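Long-range contacts in outer membrane protein SusF (Bacteroides thetaiotaomicron, PDB 4FE9), which binds starch at the bacterial cell surface, ahead of its transport into the periplasm for degradation: residues A29-G34 with V132-S137; I51-S56 with D85-V90; E430-D435 with A448-K453. All blocks are in the same frame, centred on the assembly; numbering follows the deposited sequence.

Contact 1: residues A29-G34 with V132-S137; sequences ATFTAG and VGNEVS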
loop_
_atom_site.group_PDB
_atom_site.type_symbol
_atom_site.label_atom_id
_atom_site.label_comp_id
_atom_site.label_asym_id
_atom_site.label_seq_id
_atom_site.Cartn_x
_atom_site.Cartn_y
_atom_site.Cartn_z
ATOM N N ALA A 29 -10.659 -16.070 -38.574
ATOM C CA ALA A 29 -9.946 -14.947 -39.184
ATOM C C ALA A 29 -8.501 -14.999 -38.749
ATOM O O ALA A 29 -8.204 -15.446 -37.648
ATOM C CB ALA A 29 -10.574 -13.635 -38.767
ATOM N N THR A 30 -7.622 -14.454 -39.572
ATOM C CA THR A 30 -6.224 -14.343 -39.202
ATOM C C THR A 30 -5.819 -12.914 -39.252
ATOM O O THR A 30 -6.068 -12.231 -40.232
ATOM C CB THR A 30 -5.317 -15.168 -40.135
ATOM O OG1 THR A 30 -5.680 -16.544 -40.026
ATOM C CG2 THR A 30 -3.831 -15.005 -39.739
ATOM N N PHE A 31 -5.385 -12.425 -38.111
ATOM C CA PHE A 31 -4.842 -11.074 -37.978
ATOM C C PHE A 31 -3.321 -11.106 -37.945
ATOM O O PHE A 31 -2.722 -12.015 -37.340
ATOM C CB PHE A 31 -5.335 -10.471 -36.679
ATOM C CG PHE A 31 -6.804 -10.247 -36.653
ATOM C CD1 PHE A 31 -7.351 -9.073 -37.185
ATOM C CD2 PHE A 31 -7.658 -11.214 -36.119
ATOM C CE1 PHE A 31 -8.740 -8.913 -37.277
ATOM C CE2 PHE A 31 -9.021 -11.012 -36.092
ATOM C CZ PHE A 31 -9.576 -9.869 -36.711
ATOM N N THR A 32 -2.714 -10.023 -38.425
ATOM C CA THR A 32 -1.260 -9.813 -38.275
ATOM C C THR A 32 -0.981 -8.414 -37.733
ATOM O O THR A 32 -1.770 -7.483 -37.953
ATOM C CB THR A 32 -0.536 -9.930 -39.624
ATOM O OG1 THR A 32 -1.117 -8.991 -40.533
ATOM C CG2 THR A 32 -0.684 -11.356 -40.208
ATOM N N ALA A 33 0.176 -8.243 -37.092
ATOM C CA ALA A 33 0.567 -6.906 -36.587
ATOM C C ALA A 33 0.762 -5.934 -37.746
ATOM O O ALA A 33 1.132 -6.342 -38.842
ATOM C CB ALA A 33 1.860 -6.997 -35.700
ATOM N N GLY A 34 0.273 -4.705 -37.571
ATOM C CA GLY A 34 0.363 -3.690 -38.620
ATOM C C GLY A 34 1.803 -3.244 -38.849
ATOM O O GLY A 34 2.717 -3.614 -38.083
ATOM N N VAL A 132 -13.657 -16.262 -35.320
ATOM C CA VAL A 132 -12.687 -16.595 -34.272
ATOM C C VAL A 132 -11.256 -16.335 -34.785
ATOM O O VAL A 132 -10.823 -16.932 -35.796
ATOM C CB VAL A 132 -12.816 -18.085 -33.782
ATOM C CG1 VAL A 132 -11.776 -18.380 -32.702
ATOM C CG2 VAL A 132 -14.223 -18.372 -33.258
ATOM N N GLY A 133 -10.602 -15.327 -34.215
ATOM C CA GLY A 133 -9.296 -14.907 -34.716
ATOM C C GLY A 133 -8.246 -14.984 -33.631
ATOM O O GLY A 133 -8.557 -15.293 -32.487
ATOM N N ASN A 134 -6.999 -14.657 -33.975
ATOM C CA ASN A 134 -5.909 -14.711 -32.999
ATOM C C ASN A 134 -5.665 -13.296 -32.439
ATOM O O ASN A 134 -6.062 -12.332 -33.050
ATOM C CB ASN A 134 -4.641 -15.195 -33.700
ATOM C CG ASN A 134 -4.373 -14.429 -34.988
ATOM O OD1 ASN A 134 -5.277 -14.228 -35.788
ATOM N ND2 ASN A 134 -3.205 -13.843 -35.086
ATOM N N GLU A 135 -4.851 -13.194 -31.389
ATOM C CA GLU A 135 -4.284 -11.912 -30.949
ATOM C C GLU A 135 -2.964 -11.585 -31.634
ATOM O O GLU A 135 -2.279 -12.471 -32.097
ATOM C CB GLU A 135 -4.087 -11.942 -29.438
ATOM C CG GLU A 135 -5.276 -12.512 -28.736
ATOM C CD GLU A 135 -5.141 -12.498 -27.223
ATOM O OE1 GLU A 135 -4.042 -12.830 -26.716
ATOM O OE2 GLU A 135 -6.139 -12.153 -26.536
ATOM N N VAL A 136 -2.606 -10.300 -31.680
ATOM C CA VAL A 136 -1.305 -9.882 -32.186
ATOM C C VAL A 136 -0.671 -8.861 -31.213
ATOM O O VAL A 136 -1.350 -8.395 -30.280
ATOM C CB VAL A 136 -1.414 -9.258 -33.599
ATOM C CG1 VAL A 136 -2.052 -10.281 -34.599
ATOM C CG2 VAL A 136 -2.224 -7.985 -33.572
ATOM N N SER A 137 0.629 -8.573 -31.407
ATOM C CA SER A 137 1.471 -7.816 -30.421
ATOM C C SER A 137 2.079 -6.674 -31.152
ATOM O O SER A 137 2.573 -6.853 -32.264
ATOM C CB SER A 137 2.656 -8.657 -29.916
ATOM O OG SER A 137 2.228 -9.692 -29.095
#
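V132 O accepts the backbone N-H of A29 (N to O 2.9 Å). The chain then passes G133, whose CA makes a CH-O contact of 3.2 Å with A29 O and meets the edge of the F31 ring at CE2. At N134 the side chain replaces the backbone as partner. With CG turned between its own backbone N and carbonyl carbon (chi1 49°), the amide reaches across so that OD1 receives F31 N on an in-plane lone pair, and ND2 gives a nearly straight bond (178°) to F31 O, each 2.9 Å long. Strands 27-33 and 128-141 run parallel here in the mixed sheet of the N-terminal domain, and the carboxamide bridges them where the second strand is interrupted. An alanine in place of N134 is likely to leave both F31 N and F31 O without these partners. V136 follows, its CG1 3.3 Å from F31 O and against F31 CB at 3.9 Å, while the F31 ring continues inward to I117 of strand 111-122. S137 presents its carbonyl O to A33 CB at 3.5 Å; its hydroxyl is hydrogen-bonded to E112.

Contact 2: residues I51-S56 with D85-V90; sequences IAKLSS and DHVFKV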
loop_
_atom_site.group_PDB
_atom_site.type_symbol
_atom_site.label_atom_id
_atom_site.label_comp_id
_atom_site.label_asym_id
_atom_site.label_seq_id
_atom_site.Cartn_x
_atom_site.Cartn_y
_atom_site.Cartn_z
ATOM N N ILE A 51 -2.041 -0.544 -36.636
ATOM C CA ILE A 51 -1.570 -1.446 -35.603
ATOM C C ILE A 51 -1.849 -2.930 -35.875
ATOM O O ILE A 51 -1.244 -3.810 -35.246
ATOM C CB ILE A 51 -2.044 -1.023 -34.206
ATOM C CG1 ILE A 51 -3.563 -1.075 -34.117
ATOM C CG2 ILE A 51 -1.550 0.380 -33.890
ATOM C CD1 ILE A 51 -4.085 -0.876 -32.682
ATOM N N ALA A 52 -2.746 -3.206 -36.818
ATOM C CA ALA A 52 -3.109 -4.563 -37.123
ATOM C C ALA A 52 -3.790 -4.639 -38.491
ATOM O O ALA A 52 -4.182 -3.611 -39.066
ATOM C CB ALA A 52 -4.008 -5.156 -36.019
ATOM N N LYS A 53 -3.868 -5.844 -39.040
ATOM C CA LYS A 53 -4.466 -6.049 -40.361
ATOM C C LYS A 53 -5.187 -7.386 -40.347
ATOM O O LYS A 53 -4.721 -8.320 -39.722
ATOM C CB LYS A 53 -3.373 -6.042 -41.434
ATOM C CG LYS A 53 -3.868 -6.181 -42.869
ATOM C CD LYS A 53 -2.657 -6.164 -43.857
ATOM C CE LYS A 53 -3.098 -6.402 -45.319
ATOM N NZ LYS A 53 -4.438 -5.841 -45.563
ATOM N N LEU A 54 -6.404 -7.427 -40.904
ATOM C CA LEU A 54 -7.059 -8.697 -41.185
ATOM C C LEU A 54 -6.525 -9.279 -42.470
ATOM O O LEU A 54 -6.643 -8.673 -43.521
ATOM C CB LEU A 54 -8.589 -8.524 -41.299
ATOM C CG LEU A 54 -9.309 -9.786 -41.786
ATOM C CD1 LEU A 54 -9.156 -10.874 -40.746
ATOM C CD2 LEU A 54 -10.759 -9.494 -42.039
ATOM N N SER A 55 -5.804 -10.372 -42.360
ATOM C CA SER A 55 -5.061 -10.893 -43.501
ATOM C C SER A 55 -5.903 -11.867 -44.300
ATOM O O SER A 55 -5.841 -11.885 -45.517
ATOM C CB SER A 55 -3.783 -11.573 -43.046
ATOM O OG SER A 55 -2.842 -10.576 -42.669
ATOM N N SER A 56 -6.662 -12.702 -43.597
ATOM C CA SER A 56 -7.516 -13.662 -44.263
ATOM C C SER A 56 -8.639 -14.086 -43.341
ATOM O O SER A 56 -8.575 -13.911 -42.128
ATOM C CB SER A 56 -6.707 -14.894 -44.692
ATOM O OG SER A 56 -6.280 -15.610 -43.544
ATOM N N ASP A 85 -9.041 -1.889 -46.962
ATOM C CA ASP A 85 -8.203 -3.068 -47.000
ATOM C C ASP A 85 -8.082 -3.758 -45.629
ATOM O O ASP A 85 -7.226 -4.619 -45.434
ATOM C CB ASP A 85 -6.812 -2.695 -47.507
ATOM C CG ASP A 85 -6.358 -3.589 -48.637
ATOM O OD1 ASP A 85 -5.969 -4.764 -48.356
ATOM O OD2 ASP A 85 -6.588 -3.200 -49.812
ATOM N N HIS A 86 -8.953 -3.386 -44.701
ATOM C CA HIS A 86 -9.027 -4.050 -43.397
ATOM C C HIS A 86 -7.724 -3.894 -42.601
ATOM O O HIS A 86 -7.371 -4.750 -41.799
ATOM C CB HIS A 86 -9.432 -5.532 -43.555
ATOM C CG HIS A 86 -10.772 -5.724 -44.201
ATOM N ND1 HIS A 86 -10.913 -6.148 -45.504
ATOM C CD2 HIS A 86 -12.025 -5.427 -43.765
ATOM C CE1 HIS A 86 -12.195 -6.149 -45.831
ATOM N NE2 HIS A 86 -12.888 -5.683 -44.806
ATOM N N VAL A 87 -7.142 -2.707 -42.685
ATOM C CA VAL A 87 -6.115 -2.278 -41.742
ATOM C C VAL A 87 -6.718 -1.425 -40.629
ATOM O O VAL A 87 -7.601 -0.628 -40.878
ATOM C CB VAL A 87 -4.981 -1.477 -42.466
ATOM C CG1 VAL A 87 -3.913 -1.073 -41.486
ATOM C CG2 VAL A 87 -4.393 -2.308 -43.575
ATOM N N PHE A 88 -6.350 -1.737 -39.391
ATOM C CA PHE A 88 -6.870 -1.055 -38.200
ATOM C C PHE A 88 -5.966 0.086 -37.777
ATOM O O PHE A 88 -4.733 -0.084 -37.636
ATOM C CB PHE A 88 -7.050 -2.060 -37.052
ATOM C CG PHE A 88 -8.021 -3.150 -37.369
ATOM C CD1 PHE A 88 -9.383 -2.984 -37.076
ATOM C CD2 PHE A 88 -7.650 -4.204 -38.191
ATOM C CE1 PHE A 88 -10.327 -3.918 -37.512
ATOM C CE2 PHE A 88 -8.587 -5.151 -38.621
ATOM C CZ PHE A 88 -9.927 -4.997 -38.286
ATOM N N LYS A 89 -6.551 1.276 -37.694
ATOM C CA LYS A 89 -5.802 2.515 -37.388
ATOM C C LYS A 89 -6.274 3.109 -36.064
ATOM O O LYS A 89 -7.490 3.101 -35.760
ATOM C CB LYS A 89 -6.033 3.539 -38.487
ATOM C CG LYS A 89 -5.419 3.201 -39.821
ATOM C CD LYS A 89 -5.282 4.466 -40.645
ATOM C CE LYS A 89 -5.294 4.155 -42.121
ATOM N NZ LYS A 89 -4.591 5.201 -42.921
ATOM N N VAL A 90 -5.338 3.700 -35.310
ATOM C CA VAL A 90 -5.677 4.460 -34.133
ATOM C C VAL A 90 -4.903 5.774 -34.162
ATOM O O VAL A 90 -3.874 5.882 -34.840
ATOM C CB VAL A 90 -5.343 3.693 -32.815
ATOM C CG1 VAL A 90 -6.242 2.443 -32.674
ATOM C CG2 VAL A 90 -3.851 3.296 -32.774
#
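Residues I51-L54 and H86-V90 form an antiparallel pairing in the mixed sheet of the N-terminal domain, joining strand 48-57 to strand 87-91; the axes of 51-56 and 87-90 come within 4.7 Å, 160° between their directions. Three backbone bonds hold the ladder: I51 N to F88 O (2.9 Å), F88 N to A52 O (2.9 Å) and L54 N to H86 O (3.0 Å). H86, the acceptor of the last, has left-handed backbone torsions (phi 63°), just where the loop enters its strand. K53 and V87 lie opposite each other as a non-hydrogen-bonded pair, K53 CG brushing V87 CG2. The lysine chain runs extended as far as CE and bends at chi4, bringing NZ to D85, where a weak salt bridge of 3.4 Å from NZ to OD1 forms. On the other face, F88 turns the edge of its ring to the backbone of A52-L54, with CE2 3.9 Å from L54 N; its CD2 is beside A52 CB, and I117 of strand 111-122 and V67 of strand 64-72 also touch it. At the two ends, L54 CB meets H86 CB at 3.8 Å, and I51 crosses V90 at about a right angle, their CG2 methyls in contact. Beyond L54, S55 and S56 both face T30 of strand 27-33, a classic beta bulge. The pairing thus rests on near-straight backbone bonds and buried apolar side chains, while the long ion pair on the more open face probably adds little.

Contact 3: residues E430-D435 with A448-K453; sequences EFIIFD and AAVQGK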
loop_
_atom_site.group_PDB
_atom_site.type_symbol
_atom_site.label_atom_id
_atom_site.label_comp_id
_atom_site.label_asym_id
_atom_site.label_seq_id
_atom_site.Cartn_x
_atom_site.Cartn_y
_atom_site.Cartn_z
ATOM N N GLU A 430 8.201 -2.396 24.075
ATOM C CA GLU A 430 8.718 -3.016 25.273
ATOM C C GLU A 430 7.821 -2.734 26.441
ATOM O O GLU A 430 6.858 -1.930 26.346
ATOM C CB GLU A 430 10.180 -2.596 25.553
ATOM C CG GLU A 430 10.335 -1.121 26.083
ATOM C CD GLU A 430 11.655 -0.878 26.802
ATOM O OE1 GLU A 430 12.145 -1.810 27.529
ATOM O OE2 GLU A 430 12.141 0.288 26.750
ATOM N N PHE A 431 8.013 -3.510 27.496
ATOM C CA PHE A 431 7.207 -3.365 28.679
ATOM C C PHE A 431 7.914 -3.998 29.881
ATOM O O PHE A 431 9.049 -4.496 29.779
ATOM C CB PHE A 431 5.839 -4.042 28.455
ATOM C CG PHE A 431 5.952 -5.468 28.056
ATOM C CD1 PHE A 431 5.996 -6.465 29.018
ATOM C CD2 PHE A 431 6.134 -5.814 26.725
ATOM C CE1 PHE A 431 6.125 -7.796 28.656
ATOM C CE2 PHE A 431 6.244 -7.142 26.353
ATOM C CZ PHE A 431 6.282 -8.131 27.326
ATOM N N ILE A 432 7.290 -3.868 31.019
ATOM C CA ILE A 432 7.864 -4.338 32.283
ATOM C C ILE A 432 6.687 -4.599 33.271
ATOM O O ILE A 432 5.514 -4.448 32.902
ATOM C CB ILE A 432 8.892 -3.293 32.838
ATOM C CG1 ILE A 432 9.864 -3.932 33.850
ATOM C CG2 ILE A 432 8.164 -2.067 33.430
ATOM C CD1 ILE A 432 10.691 -5.049 33.282
ATOM N N ILE A 433 6.999 -5.063 34.481
ATOM C CA ILE A 433 5.982 -5.225 35.546
ATOM C C ILE A 433 6.212 -4.215 36.678
ATOM O O ILE A 433 7.318 -4.125 37.206
ATOM C CB ILE A 433 6.049 -6.656 36.160
ATOM C CG1 ILE A 433 5.653 -7.680 35.132
ATOM C CG2 ILE A 433 5.170 -6.772 37.364
ATOM C CD1 ILE A 433 6.819 -8.416 34.623
ATOM N N PHE A 434 5.156 -3.484 37.063
ATOM C CA PHE A 434 5.163 -2.675 38.296
ATOM C C PHE A 434 3.967 -3.096 39.113
ATOM O O PHE A 434 2.828 -3.038 38.623
ATOM C CB PHE A 434 5.017 -1.164 37.987
ATOM C CG PHE A 434 6.175 -0.563 37.174
ATOM C CD1 PHE A 434 7.499 -0.623 37.658
ATOM C CD2 PHE A 434 5.899 0.289 36.070
ATOM C CE1 PHE A 434 8.564 0.034 36.957
ATOM C CE2 PHE A 434 6.927 0.937 35.382
ATOM C CZ PHE A 434 8.281 0.787 35.817
ATOM N N ASP A 435 4.216 -3.448 40.378
ATOM C CA ASP A 435 3.150 -3.849 41.308
ATOM C C ASP A 435 2.267 -4.974 40.752
ATOM O O ASP A 435 1.059 -4.869 40.794
ATOM C CB ASP A 435 2.262 -2.643 41.659
ATOM C CG ASP A 435 3.056 -1.475 42.269
ATOM O OD1 ASP A 435 3.844 -1.711 43.226
ATOM O OD2 ASP A 435 2.847 -0.311 41.824
ATOM N N ALA A 448 10.934 3.356 34.508
ATOM C CA ALA A 448 11.714 3.188 35.743
ATOM C C ALA A 448 12.252 1.768 35.866
ATOM O O ALA A 448 11.611 0.814 35.405
ATOM C CB ALA A 448 10.864 3.564 36.972
ATOM N N ALA A 449 13.527 1.667 36.227
ATOM C CA ALA A 449 14.245 0.396 36.191
ATOM C C ALA A 449 13.629 -0.570 37.207
ATOM O O ALA A 449 13.268 -0.169 38.308
ATOM C CB ALA A 449 15.733 0.617 36.510
ATOM N N VAL A 450 13.557 -1.843 36.845
ATOM C CA VAL A 450 13.080 -2.901 37.773
ATOM C C VAL A 450 14.135 -3.996 37.874
ATOM O O VAL A 450 14.638 -4.451 36.850
ATOM C CB VAL A 450 11.774 -3.511 37.286
ATOM C CG1 VAL A 450 11.406 -4.752 38.126
ATOM C CG2 VAL A 450 10.673 -2.483 37.341
ATOM N N GLN A 451 14.666 -4.194 39.089
ATOM C CA GLN A 451 15.828 -5.091 39.310
ATOM C C GLN A 451 15.369 -6.548 39.431
ATOM O O GLN A 451 14.318 -6.834 40.002
ATOM C CB GLN A 451 16.612 -4.702 40.581
ATOM C CG GLN A 451 17.136 -3.290 40.592
ATOM C CD GLN A 451 18.061 -2.996 39.422
ATOM O OE1 GLN A 451 18.933 -3.796 39.097
ATOM N NE2 GLN A 451 17.937 -1.799 38.852
ATOM N N GLY A 452 16.159 -7.454 38.881
ATOM C CA GLY A 452 16.019 -8.872 39.186
ATOM C C GLY A 452 17.326 -9.448 39.661
ATOM O O GLY A 452 18.383 -8.857 39.434
ATOM N N LYS A 453 17.270 -10.643 40.254
ATOM C CA LYS A 453 18.496 -11.347 40.724
ATOM C C LYS A 453 18.704 -12.669 40.007
ATOM O O LYS A 453 17.742 -13.341 39.635
ATOM C CB LYS A 453 18.447 -11.588 42.243
ATOM C CG LYS A 453 18.081 -10.356 43.070
ATOM C CD LYS A 453 16.694 -10.503 43.675
ATOM C CE LYS A 453 16.765 -11.028 45.108
ATOM N NZ LYS A 453 16.898 -9.912 46.089
#
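V450 CG2 is the methyl that carries this contact: it lies 3.3 Å from F434 CE1 and 3.7 Å from F434 CD1, close for carbon against carbon, and also touches I432 CG1 at 3.9 Å. The valine reaches the ring obliquely, whereas I432 and V450 slide past one another in opposite directions. The same methyl lies against the backbone O of I433. V450 delivers it by holding CG1 anti to its backbone N (chi1 171°), which leaves CG2 beside that N. Farther round the ring, F434 CZ points at A448 O, 3.4 Å away and near the ring plane, and A448 CB adds an apolar touch to CZ at 4.0 Å. One face of the F434 ring carries I432 CG2 from its own strand, 3.7 Å above the plane and displaced toward the rim. The two branches of I432 thus divide their work, CG1 meeting the valine and CG2 the phenylalanine, and the ring is approached in three ways: over a face by I432, in plane by the A448 carbonyl and aslant by V450. No hydrogen bond spans the two segments; even the nearest CA atoms, those of I432 and V450, are 7.7 Å apart. Their common partner is strand 410-415 of the third carbohydrate-binding module, to which both are antiparallel: F431 bonds through its backbone to I414 and V450 to V412, and I432 packs on both V412 and I414. On strand 437-440, A439 bonds to the backbone of I432 and supports the F434 side chain, while Q447, just ahead of A448, touches both I432 and F434. F431 and I433 pack on L460 of strand 458-461.

Overall arrangement
From the N terminus, strand 27-33 comes first and 48-57 pairs with it, T30 bonding through its backbone to S55 and S56. Contact 2 then closes a loop of 28 residues by adding strand 87-91 beside 48-57. It is nested inside the 97-residue loop that contact 1 closes when the chain returns along strand 128-141 on the other edge of 27-33. With the 27-33/48-57 pairing between them, the two contacts, centres 9 Å apart, join four strands of one mixed sheet. Two carbohydrate-binding modules follow before contact 3 closes a short loop of 12 residues within the third, in series with the others, its centre about 73 Å from that of contact 1 and 78 Å from contact 2's.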